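PDB 3RH7: probable flavin reductase from Sinorhizobium meliloti, which binds flavin mononucleotide and probably reduces flavins with NADPH. Local coordinates for residues G31-D39 with M76-L87. Numbering follows the deposited sequence.
Sequences GVTVVTASD and MTSAGRFAINVL
V32 meets L87 across the pair of strands, and the two illustrate how backbone and side chains share the work in an antiparallel sheet. L87 N donates to V32 O over 2.9 Å, almost in line with the carbonyl, while L87 CD1 rests 3.9 Å from V32 CG1. One residue on, T33 turns its methyl CG2 to I84 CG2 (3.8 Å) and, more loosely, to V86; its hydroxyl is bonded to the backbone of A49 instead. V34 pairs with N85 through two backbone bonds, and its CG2, anti to the carbonyl carbon, reaches L87 CD1 at 3.8 Å. Since L87 fills the space beside both V32 and V34, an alanine here would probably open a gap against these valines, leaving V32 CG1 and V34 CG2 without their apolar partner. V35 shares the face of T33 and I84: CG2 lies alongside I84 CD1 (3.7 Å), whereas CG1, anti to the backbone N (chi1 -161°), approaches the F82 ring obliquely and also meets the selenomethionine methyl M76 CE. T36 and A83 exchange two bonds, the one from T36 N to A83 O running in the carbonyl plane with a nearly straight 170° at the hydrogen. Beside them, T36 OG1 and N85 ND2 both bond to P119 O, and F121 N donates to N85 OD1, tying these polar side chains to strand 119-121. A37 CB then packs against M76 CE at 3.9 Å and the methyl of A79, bringing the end of helix 73-78 against the sheet. These strands, antiparallel at 160°, are part of the FMN-binding split barrel; V34 neighbours the FMN-binding residues T48 and F98, and the V32 side chain lies about 5 Å from the bound FMN.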
loop_
_atom_site.group_PDB
_atom_site.type_symbol
_atom_site.label_atom_id
_atom_site.label_comp_id
_atom_site.label_asym_id
_atom_site.label_seq_id
_atom_site.Cartn_x
_atom_site.Cartn_y
_atom_site.Cartn_z
ATOM N N GLY A 31 2.620 -2.733 2.919
ATOM C CA GLY A 31 3.573 -3.605 2.271
ATOM C C GLY A 31 3.526 -4.966 2.962
ATOM O O GLY A 31 2.633 -5.229 3.785
ATOM N N VAL A 32 4.461 -5.863 2.632
ATOM C CA VAL A 32 4.487 -7.195 3.249
ATOM C C VAL A 32 5.898 -7.462 3.783
ATOM O O VAL A 32 6.894 -7.258 3.052
ATOM C CB VAL A 32 4.028 -8.323 2.279
ATOM C CG1 VAL A 32 4.011 -9.670 2.986
ATOM C CG2 VAL A 32 2.667 -8.025 1.640
ATOM N N THR A 33 5.983 -7.887 5.061
ATOM C CA THR A 33 7.263 -8.246 5.673
ATOM C C THR A 33 7.255 -9.714 6.070
ATOM O O THR A 33 6.189 -10.333 6.113
ATOM C CB THR A 33 7.653 -7.401 6.920
ATOM O OG1 THR A 33 7.054 -7.953 8.093
ATOM C CG2 THR A 33 7.404 -5.898 6.781
ATOM N N VAL A 34 8.452 -10.255 6.357
ATOM C CA VAL A 34 8.674 -11.570 6.934
ATOM C C VAL A 34 9.646 -11.339 8.095
ATOM O O VAL A 34 10.813 -10.951 7.896
ATOM C CB VAL A 34 9.107 -12.723 5.991
ATOM C CG1 VAL A 34 9.357 -13.994 6.788
ATOM C CG2 VAL A 34 8.063 -12.986 4.916
ATOM N N VAL A 35 9.102 -11.472 9.318
ATOM C CA VAL A 35 9.846 -11.352 10.567
ATOM C C VAL A 35 10.626 -12.642 10.757
ATOM O O VAL A 35 10.061 -13.737 10.699
ATOM C CB VAL A 35 8.946 -11.054 11.773
ATOM C CG1 VAL A 35 9.754 -10.481 12.928
ATOM C CG2 VAL A 35 7.814 -10.120 11.388
ATOM N N THR A 36 11.932 -12.515 10.934
ATOM C CA THR A 36 12.783 -13.672 11.125
ATOM C C THR A 36 13.622 -13.549 12.396
ATOM O O THR A 36 13.883 -12.446 12.872
ATOM C CB THR A 36 13.681 -13.860 9.911
ATOM O OG1 THR A 36 14.541 -12.733 9.786
ATOM C CG2 THR A 36 12.914 -14.106 8.629
ATOM N N ALA A 37 14.054 -14.706 12.921
ATOM C CA ALA A 37 14.903 -14.868 14.102
ATOM C C ALA A 37 15.405 -16.313 14.180
ATOM O O ALA A 37 15.085 -17.125 13.305
ATOM C CB ALA A 37 14.138 -14.497 15.365
ATOM N N SER A 38 16.228 -16.623 15.197
ATOM C CA SER A 38 16.749 -17.971 15.442
ATOM C C SER A 38 16.265 -18.436 16.829
ATOM O O SER A 38 16.412 -17.673 17.789
ATOM C CB SER A 38 18.273 -17.991 15.344
ATOM O OG SER A 38 18.728 -17.764 14.020
ATOM N N ASP A 39 15.662 -19.653 16.943
ATOM C CA ASP A 39 15.161 -20.163 18.226
ATOM C C ASP A 39 16.313 -20.517 19.215
ATOM O O ASP A 39 17.492 -20.261 18.929
ATOM C CB ASP A 39 14.204 -21.362 18.039
ATOM C CG ASP A 39 14.736 -22.584 17.298
ATOM O OD1 ASP A 39 15.935 -22.916 17.468
ATOM O OD2 ASP A 39 13.932 -23.261 16.614
HETATM N N MSE A 76 9.869 -16.646 19.608
HETATM C CA MSE A 76 9.973 -15.259 19.177
HETATM C C MSE A 76 10.171 -14.299 20.340
HETATM O O MSE A 76 11.160 -13.576 20.357
HETATM C CB MSE A 76 8.717 -14.870 18.398
HETATM C CG MSE A 76 8.925 -13.656 17.508
HETATM SE SE MSE A 76 10.282 -13.965 16.157
HETATM C CE MSE A 76 10.953 -12.285 16.036
ATOM N N THR A 77 9.224 -14.269 21.296
ATOM C CA THR A 77 9.279 -13.387 22.466
ATOM C C THR A 77 10.567 -13.648 23.282
ATOM O O THR A 77 11.168 -12.699 23.801
ATOM C CB THR A 77 8.018 -13.535 23.311
ATOM O OG1 THR A 77 7.738 -14.917 23.520
ATOM C CG2 THR A 77 6.821 -12.862 22.689
ATOM N N SER A 78 11.016 -14.923 23.332
ATOM C CA SER A 78 12.231 -15.333 24.042
ATOM C C SER A 78 13.502 -14.861 23.326
ATOM O O SER A 78 14.511 -14.643 24.005
ATOM C CB SER A 78 12.273 -16.848 24.229
ATOM O OG SER A 78 11.177 -17.309 25.005
ATOM N N ALA A 79 13.463 -14.706 21.969
ATOM C CA ALA A 79 14.607 -14.246 21.152
ATOM C C ALA A 79 14.984 -12.823 21.518
ATOM O O ALA A 79 14.129 -12.056 21.981
ATOM C CB ALA A 79 14.280 -14.328 19.672
ATOM N N GLY A 80 16.255 -12.490 21.359
ATOM C CA GLY A 80 16.735 -11.158 21.714
ATOM C C GLY A 80 16.863 -10.243 20.527
ATOM O O GLY A 80 16.698 -9.026 20.644
ATOM N N ARG A 81 17.178 -10.843 19.382
ATOM C CA ARG A 81 17.380 -10.165 18.115
ATOM C C ARG A 81 16.437 -10.731 17.077
ATOM O O ARG A 81 16.125 -11.927 17.093
ATOM C CB ARG A 81 18.847 -10.311 17.664
ATOM C CG ARG A 81 19.809 -9.604 18.608
ATOM C CD ARG A 81 21.255 -9.706 18.194
ATOM N NE ARG A 81 22.088 -8.733 18.909
ATOM C CZ ARG A 81 22.262 -7.468 18.529
ATOM N NH1 ARG A 81 21.661 -7.004 17.438
ATOM N NH2 ARG A 81 23.033 -6.655 19.243
ATOM N N PHE A 82 15.963 -9.869 16.183
ATOM C CA PHE A 82 15.105 -10.280 15.079
ATOM C C PHE A 82 15.392 -9.425 13.826
ATOM O O PHE A 82 16.126 -8.451 13.917
ATOM C CB PHE A 82 13.637 -10.235 15.479
ATOM C CG PHE A 82 13.056 -8.868 15.694
ATOM C CD1 PHE A 82 13.185 -8.227 16.919
ATOM C CD2 PHE A 82 12.340 -8.234 14.689
ATOM C CE1 PHE A 82 12.637 -6.960 17.123
ATOM C CE2 PHE A 82 11.806 -6.963 14.888
ATOM C CZ PHE A 82 11.942 -6.343 16.108
ATOM N N ALA A 83 14.849 -9.808 12.670
ATOM C CA ALA A 83 15.030 -9.054 11.441
ATOM C C ALA A 83 13.717 -8.885 10.709
ATOM O O ALA A 83 12.871 -9.777 10.731
ATOM C CB ALA A 83 16.053 -9.725 10.536
ATOM N N ILE A 84 13.548 -7.743 10.054
ATOM C CA ILE A 84 12.343 -7.479 9.279
ATOM C C ILE A 84 12.695 -7.499 7.788
ATOM O O ILE A 84 13.475 -6.656 7.340
ATOM C CB ILE A 84 11.700 -6.145 9.729
ATOM C CG1 ILE A 84 11.057 -6.273 11.125
ATOM C CG2 ILE A 84 10.731 -5.589 8.686
ATOM C CD1 ILE A 84 9.766 -7.009 11.226
ATOM N N ASN A 85 12.141 -8.465 7.022
ATOM C CA ASN A 85 12.407 -8.514 5.575
ATOM C C ASN A 85 11.196 -7.960 4.800
ATOM O O ASN A 85 10.153 -8.637 4.739
ATOM C CB ASN A 85 12.741 -9.941 5.110
ATOM C CG ASN A 85 14.074 -10.456 5.556
ATOM O OD1 ASN A 85 15.085 -10.227 4.906
ATOM N ND2 ASN A 85 14.094 -11.230 6.623
ATOM N N VAL A 86 11.328 -6.714 4.242
ATOM C CA VAL A 86 10.276 -6.021 3.456
ATOM C C VAL A 86 10.349 -6.650 2.032
ATOM O O VAL A 86 11.295 -6.401 1.280
ATOM C CB VAL A 86 10.455 -4.466 3.507
ATOM C CG1 VAL A 86 9.393 -3.729 2.719
ATOM C CG2 VAL A 86 10.471 -3.967 4.940
ATOM N N LEU A 87 9.414 -7.555 1.732
ATOM C CA LEU A 87 9.411 -8.325 0.488
ATOM C C LEU A 87 9.223 -7.478 -0.776
ATOM O O LEU A 87 8.556 -6.456 -0.725
ATOM C CB LEU A 87 8.318 -9.394 0.548
ATOM C CG LEU A 87 8.360 -10.399 1.696
ATOM C CD1 LEU A 87 7.203 -11.334 1.583
ATOM C CD2 LEU A 87 9.676 -11.217 1.713
#